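Long-range contacts in glycoside Hydrolase (Bacteroides uniformis, PDB 5T99), which probably hydrolyses glycosidic bonds as a family 2 glycoside hydrolase of an agarose-degrading pathway and binds the sugar mimic galacto-isofagomine: residues Q202-V207 with Q245-A250; F217-S222 with L234-E239; G186-T191 with R402-P407. One frame throughout, in Å; residues are numbered along the deposited sequence.

Interaction 1: Q202-V207 with Q245-A250. With EDO (1,2-ethanediol), chain K.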
ATOM      1  N   GLN A 202      -8.383  20.710  17.131  1.00 14.73           N
ATOM      2  CA  GLN A 202      -8.247  22.016  16.515  1.00 14.55           C
ATOM      3  C   GLN A 202      -8.564  21.848  15.038  1.00 14.50           C
ATOM      4  O   GLN A 202      -8.100  20.898  14.410  1.00 14.50           O
ATOM      5  CB  GLN A 202      -6.814  22.540  16.728  1.00 14.62           C
ATOM      6  CG  GLN A 202      -6.487  23.866  16.044  1.00 14.41           C
ATOM      7  CD  GLN A 202      -5.041  24.291  16.239  1.00 14.50           C
ATOM      8  OE1 GLN A 202      -4.266  24.405  15.281  1.00 14.89           O
ATOM      9  NE2 GLN A 202      -4.673  24.536  17.469  1.00 14.27           N
ATOM     10  N   ILE A 203      -9.361  22.761  14.487  1.00 14.39           N
ATOM     11  CA  ILE A 203      -9.875  22.630  13.112  1.00 14.08           C
ATOM     12  C   ILE A 203      -9.736  23.939  12.352  1.00 14.19           C
ATOM     13  O   ILE A 203     -10.271  24.966  12.778  1.00 14.29           O
ATOM     14  CB  ILE A 203     -11.353  22.197  13.090  1.00 13.94           C
ATOM     15  CG1 ILE A 203     -11.539  20.860  13.834  1.00 14.21           C
ATOM     16  CG2 ILE A 203     -11.854  22.086  11.646  1.00 13.95           C
ATOM     17  CD1 ILE A 203     -12.983  20.521  14.142  1.00 14.52           C
ATOM     18  N   GLU A 204      -9.017  23.886  11.230  1.00 14.79           N
ATOM     19  CA  GLU A 204      -8.910  25.008  10.309  1.00 15.79           C
ATOM     20  C   GLU A 204      -9.849  24.788   9.138  1.00 15.81           C
ATOM     21  O   GLU A 204      -9.728  23.789   8.444  1.00 15.77           O
ATOM     22  CB  GLU A 204      -7.486  25.171   9.777  1.00 15.98           C
ATOM     23  CG  GLU A 204      -7.284  26.452   8.973  1.00 16.05           C
ATOM     24  CD  GLU A 204      -6.012  26.419   8.156  1.00 15.92           C
ATOM     25  OE1 GLU A 204      -5.019  27.010   8.602  1.00 16.05           O
ATOM     26  OE2 GLU A 204      -6.011  25.781   7.089  1.00 15.58           O
ATOM     27  N   THR A 205     -10.756  25.737   8.919  1.00 16.22           N
ATOM     28  CA  THR A 205     -11.715  25.673   7.821  1.00 16.70           C
ATOM     29  C   THR A 205     -11.338  26.723   6.766  1.00 16.90           C
ATOM     30  O   THR A 205     -11.086  27.873   7.101  1.00 16.66           O
ATOM     31  CB  THR A 205     -13.156  25.931   8.320  1.00 16.50           C
ATOM     32  OG1 THR A 205     -13.406  25.140   9.483  1.00 16.85           O
ATOM     33  CG2 THR A 205     -14.191  25.584   7.263  1.00 16.47           C
ATOM     34  N   THR A 206     -11.319  26.300   5.503  1.00 17.24           N
ATOM     35  CA  THR A 206     -11.127  27.181   4.355  1.00 17.62           C
ATOM     36  C   THR A 206     -12.468  27.301   3.640  1.00 17.74           C
ATOM     37  O   THR A 206     -13.120  26.293   3.348  1.00 17.06           O
ATOM     38  CB  THR A 206     -10.067  26.603   3.376  1.00 17.74           C
ATOM     39  OG1 THR A 206      -8.831  26.374   4.066  1.00 17.59           O
ATOM     40  CG2 THR A 206      -9.815  27.552   2.201  1.00 17.89           C
ATOM     41  N   VAL A 207     -12.877  28.529   3.354  1.00 19.06           N
ATOM     42  CA  VAL A 207     -14.141  28.775   2.654  1.00 20.46           C
ATOM     43  C   VAL A 207     -13.887  29.692   1.468  1.00 22.27           C
ATOM     44  O   VAL A 207     -13.198  30.711   1.601  1.00 22.53           O
ATOM     45  CB  VAL A 207     -15.211  29.400   3.583  1.00 19.77           C
ATOM     46  CG1 VAL A 207     -16.509  29.638   2.817  1.00 19.63           C
ATOM     47  CG2 VAL A 207     -15.455  28.508   4.794  1.00 19.63           C
ATOM     48  N   GLN A 245     -10.969  33.767  -0.843  1.00 28.92           N
ATOM     49  CA  GLN A 245     -10.943  32.586   0.007  1.00 27.68           C
ATOM     50  C   GLN A 245     -10.399  33.015   1.366  1.00 26.06           C
ATOM     51  O   GLN A 245      -9.435  33.767   1.433  1.00 25.56           O
ATOM     52  CB  GLN A 245      -9.997  31.585  -0.630  1.00 27.58           C
ATOM     53  CG  GLN A 245      -9.986  30.198  -0.040  1.00 27.78           C
ATOM     54  CD  GLN A 245      -8.777  29.400  -0.521  1.00 26.65           C
ATOM     55  OE1 GLN A 245      -7.643  29.647  -0.088  1.00 26.48           O
ATOM     56  NE2 GLN A 245      -9.011  28.446  -1.409  1.00 25.01           N
ATOM     57  N   GLY A 246     -11.033  32.556   2.439  1.00 24.17           N
ATOM     58  CA  GLY A 246     -10.599  32.882   3.802  1.00 23.02           C
ATOM     59  C   GLY A 246     -10.435  31.637   4.651  1.00 21.43           C
ATOM     60  O   GLY A 246     -10.989  30.586   4.319  1.00 21.01           O
ATOM     61  N   LYS A 247      -9.671  31.767   5.736  1.00 19.88           N
ATOM     62  CA  LYS A 247      -9.413  30.667   6.676  1.00 19.29           C
ATOM     63  C   LYS A 247      -9.715  31.078   8.100  1.00 18.44           C
ATOM     64  O   LYS A 247      -9.515  32.226   8.479  1.00 18.04           O
ATOM     65  CB  LYS A 247      -7.954  30.221   6.619  1.00 19.95           C
ATOM     66  CG  LYS A 247      -7.548  29.540   5.321  1.00 20.58           C
ATOM     67  CD  LYS A 247      -6.041  29.429   5.216  1.00 20.38           C
ATOM     68  CE  LYS A 247      -5.659  28.554   4.051  1.00 21.28           C
ATOM     69  NZ  LYS A 247      -4.188  28.570   3.819  1.00 22.22           N
ATOM     70  N   THR A 248     -10.149  30.110   8.896  1.00 17.82           N
ATOM     71  CA  THR A 248     -10.465  30.334  10.289  1.00 17.65           C
ATOM     72  C   THR A 248     -10.094  29.107  11.089  1.00 17.89           C
ATOM     73  O   THR A 248     -10.135  27.994  10.578  1.00 17.82           O
ATOM     74  CB  THR A 248     -11.964  30.686  10.484  1.00 17.35           C
ATOM     75  OG1 THR A 248     -12.249  30.862  11.879  1.00 16.47           O
ATOM     76  CG2 THR A 248     -12.877  29.610   9.884  1.00 17.18           C
ATOM     77  N   LEU A 249      -9.749  29.342  12.351  1.00 18.72           N
ATOM     78  CA  LEU A 249      -9.305  28.320  13.285  1.00 19.08           C
ATOM     79  C   LEU A 249     -10.140  28.347  14.560  1.00 18.65           C
ATOM     80  O   LEU A 249     -10.428  29.410  15.105  1.00 19.25           O
ATOM     81  CB  LEU A 249      -7.840  28.555  13.635  1.00 20.11           C
ATOM     82  CG  LEU A 249      -6.822  27.830  12.763  1.00 21.27           C
ATOM     83  CD1 LEU A 249      -5.442  28.451  12.938  1.00 22.22           C
ATOM     84  CD2 LEU A 249      -6.788  26.345  13.111  1.00 21.43           C
ATOM     85  N   ALA A 250     -10.519  27.164  15.024  1.00 18.14           N
ATOM     86  CA  ALA A 250     -11.249  26.989  16.275  1.00 17.34           C
ATOM     87  C   ALA A 250     -10.819  25.670  16.907  1.00 16.94           C
ATOM     88  O   ALA A 250     -10.193  24.851  16.251  1.00 17.22           O
ATOM     89  CB  ALA A 250     -12.740  26.964  15.996  1.00 17.35           C
TER
HETATM   90  C1  EDO K 909      -2.785  26.641   6.471  1.00 38.88           C
HETATM   91  O1  EDO K 909      -2.722  27.849   7.243  1.00 36.72           O
HETATM   92  C2  EDO K 909      -1.437  25.936   6.381  1.00 39.10           C
HETATM   93  O2  EDO K 909      -1.173  25.513   5.037  1.00 38.93           O

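Interaction 2: F217-S222 with L234-E239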
ATOM      1  N   PHE A 217     -19.970  34.021   7.124  1.00 26.49           N
ATOM      2  CA  PHE A 217     -20.582  32.692   7.037  1.00 24.66           C
ATOM      3  C   PHE A 217     -20.352  31.912   8.316  1.00 23.13           C
ATOM      4  O   PHE A 217     -19.266  31.970   8.891  1.00 22.26           O
ATOM      5  CB  PHE A 217     -20.020  31.937   5.839  1.00 24.71           C
ATOM      6  CG  PHE A 217     -20.059  32.731   4.558  1.00 25.05           C
ATOM      7  CD1 PHE A 217     -21.263  32.983   3.920  1.00 25.41           C
ATOM      8  CD2 PHE A 217     -18.895  33.250   4.004  1.00 25.60           C
ATOM      9  CE1 PHE A 217     -21.308  33.718   2.746  1.00 25.46           C
ATOM     10  CE2 PHE A 217     -18.934  33.994   2.830  1.00 25.48           C
ATOM     11  CZ  PHE A 217     -20.144  34.221   2.201  1.00 25.49           C
ATOM     12  N   ASN A 218     -21.382  31.199   8.766  1.00 22.12           N
ATOM     13  CA  ASN A 218     -21.279  30.376   9.970  1.00 22.20           C
ATOM     14  C   ASN A 218     -20.828  28.966   9.617  1.00 20.92           C
ATOM     15  O   ASN A 218     -21.142  28.455   8.548  1.00 20.30           O
ATOM     16  CB  ASN A 218     -22.607  30.351  10.744  1.00 22.39           C
ATOM     17  CG  ASN A 218     -22.887  31.664  11.467  1.00 22.69           C
ATOM     18  OD1 ASN A 218     -21.975  32.396  11.836  1.00 23.03           O
ATOM     19  ND2 ASN A 218     -24.159  31.960  11.677  1.00 23.68           N
ATOM     20  N   ILE A 219     -20.081  28.362  10.531  1.00 20.14           N
ATOM     21  CA  ILE A 219     -19.525  27.031  10.347  1.00 20.24           C
ATOM     22  C   ILE A 219     -19.954  26.186  11.529  1.00 19.79           C
ATOM     23  O   ILE A 219     -19.775  26.608  12.664  1.00 19.84           O
ATOM     24  CB  ILE A 219     -17.982  27.060  10.307  1.00 20.68           C
ATOM     25  CG1 ILE A 219     -17.481  27.965   9.173  1.00 20.93           C
ATOM     26  CG2 ILE A 219     -17.410  25.651  10.143  1.00 20.60           C
ATOM     27  CD1 ILE A 219     -16.054  28.434   9.356  1.00 21.24           C
ATOM     28  N   ARG A 220     -20.511  25.004  11.256  1.00 19.02           N
ATOM     29  CA  ARG A 220     -20.875  24.052  12.294  1.00 18.65           C
ATOM     30  C   ARG A 220     -20.134  22.740  12.103  1.00 18.29           C
ATOM     31  O   ARG A 220     -20.425  21.981  11.171  1.00 18.07           O
ATOM     32  CB  ARG A 220     -22.372  23.787  12.291  1.00 18.66           C
ATOM     33  CG  ARG A 220     -22.835  22.992  13.497  1.00 18.91           C
ATOM     34  CD  ARG A 220     -24.266  22.526  13.338  1.00 19.28           C
ATOM     35  NE  ARG A 220     -25.176  23.661  13.184  1.00 19.41           N
ATOM     36  CZ  ARG A 220     -26.435  23.575  12.753  1.00 19.41           C
ATOM     37  NH1 ARG A 220     -26.973  22.400  12.429  1.00 19.03           N
ATOM     38  NH2 ARG A 220     -27.164  24.681  12.645  1.00 19.66           N
ATOM     39  N   HIS A 221     -19.201  22.478  13.020  1.00 18.04           N
ATOM     40  CA  HIS A 221     -18.458  21.218  13.072  1.00 17.96           C
ATOM     41  C   HIS A 221     -19.153  20.211  13.977  1.00 17.72           C
ATOM     42  O   HIS A 221     -19.190  20.415  15.190  1.00 18.22           O
ATOM     43  CB  HIS A 221     -17.053  21.449  13.624  1.00 17.75           C
ATOM     44  CG  HIS A 221     -16.206  22.328  12.769  1.00 17.68           C
ATOM     45  ND1 HIS A 221     -15.929  22.036  11.452  1.00 17.45           N
ATOM     46  CD2 HIS A 221     -15.546  23.476  13.052  1.00 17.81           C
ATOM     47  CE1 HIS A 221     -15.153  22.979  10.951  1.00 17.69           C
ATOM     48  NE2 HIS A 221     -14.903  23.866  11.903  1.00 17.96           N
ATOM     49  N   SER A 222     -19.670  19.132  13.391  1.00 17.03           N
ATOM     50  CA  SER A 222     -20.192  17.992  14.148  1.00 16.73           C
ATOM     51  C   SER A 222     -19.172  16.842  14.176  1.00 16.45           C
ATOM     52  O   SER A 222     -18.807  16.291  13.122  1.00 15.81           O
ATOM     53  CB  SER A 222     -21.514  17.508  13.550  1.00 16.47           C
ATOM     54  OG  SER A 222     -22.487  18.529  13.615  1.00 16.30           O
ATOM     55  N   LEU A 234     -18.784  22.158  17.373  1.00 16.77           N
ATOM     56  CA  LEU A 234     -17.948  23.343  17.501  1.00 16.56           C
ATOM     57  C   LEU A 234     -18.419  24.323  16.449  1.00 16.88           C
ATOM     58  O   LEU A 234     -18.480  23.982  15.263  1.00 17.29           O
ATOM     59  CB  LEU A 234     -16.472  23.018  17.286  1.00 16.38           C
ATOM     60  CG  LEU A 234     -15.506  24.221  17.195  1.00 16.46           C
ATOM     61  CD1 LEU A 234     -15.549  25.116  18.432  1.00 15.99           C
ATOM     62  CD2 LEU A 234     -14.086  23.723  16.941  1.00 16.61           C
ATOM     63  N   ASN A 235     -18.756  25.529  16.892  1.00 16.44           N
ATOM     64  CA  ASN A 235     -19.148  26.593  16.004  1.00 16.82           C
ATOM     65  C   ASN A 235     -17.972  27.533  15.731  1.00 17.14           C
ATOM     66  O   ASN A 235     -17.086  27.739  16.584  1.00 17.58           O
ATOM     67  CB  ASN A 235     -20.349  27.348  16.576  1.00 16.70           C
ATOM     68  CG  ASN A 235     -21.658  26.618  16.323  1.00 17.02           C
ATOM     69  OD1 ASN A 235     -22.133  26.553  15.186  1.00 17.24           O
ATOM     70  ND2 ASN A 235     -22.239  26.052  17.373  1.00 16.98           N
ATOM     71  N   ASP A 236     -17.966  28.082  14.527  1.00 16.92           N
ATOM     72  CA  ASP A 236     -16.948  29.030  14.098  1.00 17.15           C
ATOM     73  C   ASP A 236     -17.594  29.919  13.045  1.00 17.46           C
ATOM     74  O   ASP A 236     -18.771  29.737  12.730  1.00 17.42           O
ATOM     75  CB  ASP A 236     -15.725  28.263  13.553  1.00 16.54           C
ATOM     76  CG  ASP A 236     -14.466  29.109  13.482  1.00 16.40           C
ATOM     77  OD1 ASP A 236     -14.478  30.252  14.006  1.00 15.77           O
ATOM     78  OD2 ASP A 236     -13.461  28.630  12.884  1.00 16.17           O
ATOM     79  N   ASN A 237     -16.859  30.902  12.543  1.00 18.39           N
ATOM     80  CA  ASN A 237     -17.312  31.681  11.410  1.00 20.49           C
ATOM     81  C   ASN A 237     -16.148  32.335  10.697  1.00 22.22           C
ATOM     82  O   ASN A 237     -15.044  32.432  11.241  1.00 23.35           O
ATOM     83  CB  ASN A 237     -18.315  32.751  11.854  1.00 21.18           C
ATOM     84  CG  ASN A 237     -17.761  33.651  12.938  1.00 21.70           C
ATOM     85  OD1 ASN A 237     -16.965  34.548  12.672  1.00 22.29           O
ATOM     86  ND2 ASN A 237     -18.158  33.394  14.173  1.00 22.62           N
ATOM     87  N   VAL A 238     -16.414  32.808   9.484  1.00 23.50           N
ATOM     88  CA  VAL A 238     -15.391  33.459   8.684  1.00 24.36           C
ATOM     89  C   VAL A 238     -15.991  34.518   7.756  1.00 25.92           C
ATOM     90  O   VAL A 238     -17.029  34.293   7.143  1.00 25.29           O
ATOM     91  CB  VAL A 238     -14.579  32.398   7.909  1.00 23.81           C
ATOM     92  CG1 VAL A 238     -15.444  31.679   6.877  1.00 22.89           C
ATOM     93  CG2 VAL A 238     -13.341  33.018   7.273  1.00 23.99           C
ATOM     94  N   GLU A 239     -15.349  35.686   7.706  1.00 29.80           N
ATOM     95  CA  GLU A 239     -15.635  36.716   6.698  1.00 31.86           C
ATOM     96  C   GLU A 239     -14.760  36.486   5.472  1.00 29.15           C
ATOM     97  O   GLU A 239     -13.542  36.413   5.580  1.00 28.32           O
ATOM     98  CB  GLU A 239     -15.347  38.123   7.226  1.00 36.55           C
ATOM     99  CG  GLU A 239     -16.372  38.667   8.213  1.00 42.26           C
ATOM    100  CD  GLU A 239     -16.543  40.179   8.109  1.00 47.35           C
ATOM    101  OE1 GLU A 239     -16.155  40.888   9.067  1.00 52.39           O
ATOM    102  OE2 GLU A 239     -17.055  40.654   7.063  1.00 47.76           O
TER
HETATM  103  O   HOH W   1     -24.348  26.234  13.802  1.00  9.48           O
HETATM  104  O   HOH W   2     -12.782  26.230  11.878  1.00 12.10           O

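Interaction 3: G186-T191 with R402-P407. With EDO (1,2-ethanediol), chain J; EDO (1,2-ethanediol), chain K.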
ATOM      1  N   GLY A 186      -9.878  21.370   2.079  1.00 19.74           N
ATOM      2  CA  GLY A 186     -10.204  22.615   2.761  1.00 19.14           C
ATOM      3  C   GLY A 186     -10.427  22.574   4.265  1.00 18.28           C
ATOM      4  O   GLY A 186     -10.774  23.607   4.849  1.00 18.01           O
ATOM      5  N   VAL A 187     -10.257  21.401   4.885  1.00 17.88           N
ATOM      6  CA  VAL A 187     -10.287  21.267   6.349  1.00 17.58           C
ATOM      7  C   VAL A 187      -9.024  20.556   6.835  1.00 17.29           C
ATOM      8  O   VAL A 187      -8.620  19.538   6.282  1.00 17.74           O
ATOM      9  CB  VAL A 187     -11.528  20.497   6.838  1.00 17.70           C
ATOM     10  CG1 VAL A 187     -11.489  20.310   8.353  1.00 17.80           C
ATOM     11  CG2 VAL A 187     -12.802  21.212   6.417  1.00 17.64           C
ATOM     12  N   TYR A 188      -8.424  21.101   7.885  1.00 16.60           N
ATOM     13  CA  TYR A 188      -7.182  20.605   8.441  1.00 15.96           C
ATOM     14  C   TYR A 188      -7.400  20.399   9.950  1.00 16.05           C
ATOM     15  O   TYR A 188      -7.554  21.368  10.686  1.00 16.53           O
ATOM     16  CB  TYR A 188      -6.075  21.630   8.125  1.00 15.40           C
ATOM     17  CG  TYR A 188      -4.711  21.404   8.738  1.00 15.02           C
ATOM     18  CD1 TYR A 188      -4.222  20.121   9.035  1.00 14.76           C
ATOM     19  CD2 TYR A 188      -3.871  22.498   8.989  1.00 15.17           C
ATOM     20  CE1 TYR A 188      -2.945  19.949   9.572  1.00 14.65           C
ATOM     21  CE2 TYR A 188      -2.599  22.332   9.518  1.00 14.89           C
ATOM     22  CZ  TYR A 188      -2.137  21.064   9.812  1.00 14.80           C
ATOM     23  OH  TYR A 188      -0.871  20.939  10.363  1.00 14.74           O
ATOM     24  N   VAL A 189      -7.425  19.131  10.382  1.00 15.94           N
ATOM     25  CA  VAL A 189      -7.763  18.727  11.746  1.00 15.52           C
ATOM     26  C   VAL A 189      -6.508  18.273  12.484  1.00 15.36           C
ATOM     27  O   VAL A 189      -5.837  17.340  12.028  1.00 16.33           O
ATOM     28  CB  VAL A 189      -8.756  17.543  11.722  1.00 15.75           C
ATOM     29  CG1 VAL A 189      -9.149  17.119  13.143  1.00 15.62           C
ATOM     30  CG2 VAL A 189      -9.985  17.888  10.884  1.00 15.90           C
ATOM     31  N   THR A 190      -6.204  18.910  13.616  1.00 14.78           N
ATOM     32  CA  THR A 190      -5.066  18.539  14.468  1.00 14.44           C
ATOM     33  C   THR A 190      -5.538  18.312  15.902  1.00 14.16           C
ATOM     34  O   THR A 190      -6.680  18.642  16.238  1.00 13.84           O
ATOM     35  CB  THR A 190      -3.963  19.614  14.430  1.00 15.01           C
ATOM     36  OG1 THR A 190      -4.500  20.914  14.771  1.00 14.76           O
ATOM     37  CG2 THR A 190      -3.323  19.657  13.028  1.00 15.16           C
ATOM     38  N   THR A 191      -4.674  17.722  16.731  1.00 14.20           N
ATOM     39  CA  THR A 191      -4.987  17.429  18.137  1.00 14.50           C
ATOM     40  C   THR A 191      -3.824  17.841  19.046  1.00 15.09           C
ATOM     41  O   THR A 191      -3.003  17.003  19.460  1.00 16.25           O
ATOM     42  CB  THR A 191      -5.345  15.945  18.367  1.00 14.24           C
ATOM     43  OG1 THR A 191      -4.285  15.105  17.910  1.00 14.12           O
ATOM     44  CG2 THR A 191      -6.609  15.579  17.646  1.00 14.35           C
ATOM     45  N   ARG A 402      -3.534  16.836   0.995  1.00 16.69           N
ATOM     46  CA  ARG A 402      -4.368  15.643   0.854  1.00 15.86           C
ATOM     47  C   ARG A 402      -4.334  14.764   2.100  1.00 15.24           C
ATOM     48  O   ARG A 402      -5.385  14.284   2.535  1.00 14.50           O
ATOM     49  CB  ARG A 402      -3.901  14.810  -0.359  1.00 15.97           C
ATOM     50  CG  ARG A 402      -4.839  13.697  -0.817  1.00 15.96           C
ATOM     51  CD  ARG A 402      -4.203  12.777  -1.864  1.00 15.79           C
ATOM     52  NE  ARG A 402      -3.203  11.900  -1.266  1.00 15.78           N
ATOM     53  CZ  ARG A 402      -2.695  10.796  -1.820  1.00 15.96           C
ATOM     54  NH1 ARG A 402      -3.067  10.375  -3.038  1.00 16.29           N
ATOM     55  NH2 ARG A 402      -1.801  10.089  -1.134  1.00 15.51           N
ATOM     56  N   ASP A 403      -3.140  14.551   2.663  1.00 14.37           N
ATOM     57  CA  ASP A 403      -2.950  13.505   3.680  1.00 14.17           C
ATOM     58  C   ASP A 403      -2.755  13.958   5.136  1.00 13.88           C
ATOM     59  O   ASP A 403      -2.666  13.109   6.014  1.00 13.70           O
ATOM     60  CB  ASP A 403      -1.771  12.596   3.289  1.00 14.33           C
ATOM     61  CG  ASP A 403      -2.010  11.845   2.001  1.00 14.20           C
ATOM     62  OD1 ASP A 403      -3.151  11.903   1.483  1.00 13.97           O
ATOM     63  OD2 ASP A 403      -1.050  11.201   1.504  1.00 13.65           O
ATOM     64  N   ARG A 404      -2.722  15.263   5.402  1.00 13.73           N
ATOM     65  CA  ARG A 404      -2.388  15.750   6.747  1.00 13.78           C
ATOM     66  C   ARG A 404      -3.480  15.566   7.814  1.00 13.67           C
ATOM     67  O   ARG A 404      -3.295  16.011   8.943  1.00 13.35           O
ATOM     68  CB  ARG A 404      -1.955  17.215   6.710  1.00 13.81           C
ATOM     69  CG  ARG A 404      -3.036  18.203   6.280  1.00 13.70           C
ATOM     70  CD  ARG A 404      -2.410  19.562   6.100  1.00 13.56           C
ATOM     71  NE  ARG A 404      -3.353  20.580   5.679  1.00 13.67           N
ATOM     72  CZ  ARG A 404      -3.094  21.889   5.667  1.00 14.22           C
ATOM     73  NH1 ARG A 404      -1.907  22.360   6.061  1.00 14.19           N
ATOM     74  NH2 ARG A 404      -4.032  22.748   5.258  1.00 14.48           N
ATOM     75  N   ASN A 405      -4.605  14.955   7.451  1.00 13.65           N
ATOM     76  CA  ASN A 405      -5.612  14.532   8.422  1.00 13.82           C
ATOM     77  C   ASN A 405      -5.593  13.048   8.768  1.00 13.76           C
ATOM     78  O   ASN A 405      -6.247  12.656   9.737  1.00 14.52           O
ATOM     79  CB  ASN A 405      -6.999  14.921   7.930  1.00 13.70           C
ATOM     80  CG  ASN A 405      -7.109  16.402   7.689  1.00 14.08           C
ATOM     81  OD1 ASN A 405      -6.701  17.193   8.542  1.00 14.74           O
ATOM     82  ND2 ASN A 405      -7.641  16.800   6.528  1.00 14.02           N
ATOM     83  N   HIS A 406      -4.879  12.222   8.007  1.00 13.17           N
ATOM     84  CA  HIS A 406      -4.800  10.787   8.320  1.00 12.87           C
ATOM     85  C   HIS A 406      -4.022  10.565   9.614  1.00 12.85           C
ATOM     86  O   HIS A 406      -2.861  10.953   9.697  1.00 13.55           O
ATOM     87  CB  HIS A 406      -4.079  10.023   7.209  1.00 12.68           C
ATOM     88  CG  HIS A 406      -4.858   9.892   5.939  1.00 12.69           C
ATOM     89  ND1 HIS A 406      -5.980   9.101   5.828  1.00 12.72           N
ATOM     90  CD2 HIS A 406      -4.643  10.413   4.707  1.00 12.85           C
ATOM     91  CE1 HIS A 406      -6.432   9.159   4.586  1.00 12.87           C
ATOM     92  NE2 HIS A 406      -5.648   9.959   3.890  1.00 12.74           N
ATOM     93  N   PRO A 407      -4.634   9.940  10.631  1.00 13.03           N
ATOM     94  CA  PRO A 407      -3.844   9.660  11.847  1.00 12.91           C
ATOM     95  C   PRO A 407      -2.751   8.603  11.658  1.00 13.15           C
ATOM     96  O   PRO A 407      -1.816   8.561  12.452  1.00 13.36           O
ATOM     97  CB  PRO A 407      -4.895   9.151  12.832  1.00 12.75           C
ATOM     98  CG  PRO A 407      -5.968   8.601  11.976  1.00 12.70           C
ATOM     99  CD  PRO A 407      -6.042   9.547  10.815  1.00 12.90           C
TER
HETATM  100  C1  EDO J 908      -4.240  14.359  12.678  1.00 24.28           C
HETATM  101  O1  EDO J 908      -4.072  15.435  11.718  1.00 24.12           O
HETATM  102  C2  EDO J 908      -5.712  14.059  12.985  1.00 23.70           C
HETATM  103  O2  EDO J 908      -6.108  12.731  12.580  1.00 22.22           O
HETATM  104  C1  EDO K 909      -2.785  26.641   6.471  1.00 38.88           C
HETATM  105  O1  EDO K 909      -2.722  27.849   7.243  1.00 36.72           O
HETATM  106  C2  EDO K 909      -1.437  25.936   6.381  1.00 39.10           C
HETATM  107  O2  EDO K 909      -1.173  25.513   5.037  1.00 38.93           O

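Interaction 1: Q202-V207 with Q245-A250
Glu204 carries CG opposite its backbone N (chi1 -172°) and runs on extended, which lays its CB and CG slantwise against the branched end of Leu249; Leu249 CD2 comes to 3.6 Å from Glu204 CB. On the same face, with OG1 opposite the carbonyl carbon (chi1 -56°) and CG2 opposite the backbone N, Thr206 meets a different partner with each branch. Its CG2 sits 3.4 Å from Gln245 CD, while OG1 flanks the aliphatic chain of Lys247, which points the same way. These side chains stand on an antiparallel pair within the three-stranded sheet of a family 2 beta-sandwich domain, where 245-255 is an outermost strand. Ile203 with Ala250, Thr205 with Thr248 and Val207 with Gly246 are hydrogen-bonded pairs, each closed by two backbone bonds; Thr205 N donates to Thr248 O at 2.9 Å. Their face looks into the sandwich, where Thr248 OG1 bonds to Asp236. Replacing Glu204 with alanine would keep the CB contact but would probably remove the CG that flanks Leu249 and leave Lys247 NZ, 4.7 Å from Glu204 OE2, without its nearby opposite charge. Glu204 OE1 also accepts a hydrogen bond of 2.8 Å from O1 of a bound ethanediol.

Interaction 2: F217-S222 with L234-E239
Phe217 to His221 run against Leu234 to Val238 as the two arms of a beta hairpin, their axes 4.5 Å apart at closest approach and their directions 153° from each other. The hairpin supplies two strands of the four-stranded sheet in a family 2 beta-sandwich domain. Hydrogen-bonded pairs Phe217-Val238, Ile219-Asp236 and His221-Leu234 alternate with non-hydrogen-bonded ones, and each of the three is closed by two backbone bonds. One is unusual in direction: Ile219 N reaches Asp236 O at 2.9 Å from 45° above the carbonyl plane, not on a lone pair of that oxygen.

The face carrying Phe217, Ile219, His221, Leu234, Asp236 and Val238 packs on the other sheet. Ile219 uses its two branches separately, with CG1 opposite the carbonyl carbon (chi1 -59°): CD1 reaches along to Val238 CG1 at 4.1 Å, and CG2 lies above one face of the His221 ring, toward its rim. His221 and Leu234 stand side by side, pointing the same way. A water in the plane of the His221 ring, 3.2 Å from His221 NE2, probably also bonds to Asp236 OD2, whose protein partner is Thr248 OG1; the other ring nitrogen, ND1, is hydrogen-bonded to Thr272 OG1.

The opposite face is polar. Asn218 and Asn237 cross there with their amides turned steeply to one another, and Asn218 OD1 touches Asn237 CB at 3.7 Å. Arg220 and Asn235 run alongside each other without a direct bond between guanidinium and amide. Instead, a single water at the guanidinium edge joins them, accepting from Arg220 NE at 2.8 Å and donating to Asn235 OD1 at 2.6 Å.

Interaction 3: G186-T191 with R402-P407
Tyr188 and Arg404 form the stacked part of this contact. The guanidinium lies flat on one face of the phenol ring, with centres 3.7 Å apart and planes only 2° from parallel. Arg404 CZ lies over the ring in a cation-pi arrangement, and NE, nearer the rim, is 3.4 Å from Tyr188 CG. The methylene chain contributes as well, since Arg404 CD makes a CH-pi contact over the same face. Arg404 holds CG between its backbone N and carbonyl carbon (chi1 65°) and then extends straight to NE, which draws the chain across the tyrosine at about a right angle.

Hydrogen bonding is the work of Asn405. Its amide meets the backbone on either side of Tyr188 much as a residue of a parallel strand would: ND2 donates to Val187 O at 2.9 Å, and OD1 accepts from Val189 N at 2.8 Å in a nearly straight bond (176°). Two bonds hold the amide against turning and satisfy two polar backbone atoms of an outermost strand. The same OD1 lies at the edge of the Tyr188 ring. A type I turn from Asp403 to His406 places Arg404 and Asn405 at its two central positions, which lets one bend present both side chains.

A bound ethanediol sits between the segments, its O1 2.6 Å from Val189 O and also close to Arg404 O.

In the fold, the turn follows helix 388-403 and leads to strand 409-416 of the catalytic barrel. Tyr188 OH reaches on to Asp442, just beyond helix 427-441, while the far edge of strand 180-194 pairs with strand 198-209, so the contact joins the sandwich to the barrel.

In the fold
Interactions 1 and 2 belong to the two facing sheets of one sandwich domain, their centres 9 Å apart; Thr248 CG2 meets Ile219 CD1 at 3.4 Å in the interior. Interaction 3 is 12 Å from interaction 1, centre to centre, and shares its sheet: Gln202 N lies 2.8 Å from Thr190 O. One ethanediol touches both. Interactions 2 and 3, with centres about 17 Å apart and nearest atoms about 5 Å apart, do not touch. Interaction 3 links the domain to the barrel, and strand 279-288 of the hairpin's sheet also touches there. The galacto-isofagomine pocket includes Asn416 and Glu417, at the other end of strand 409-416 from the turn of interaction 3, and none of its residues belongs to these contacts.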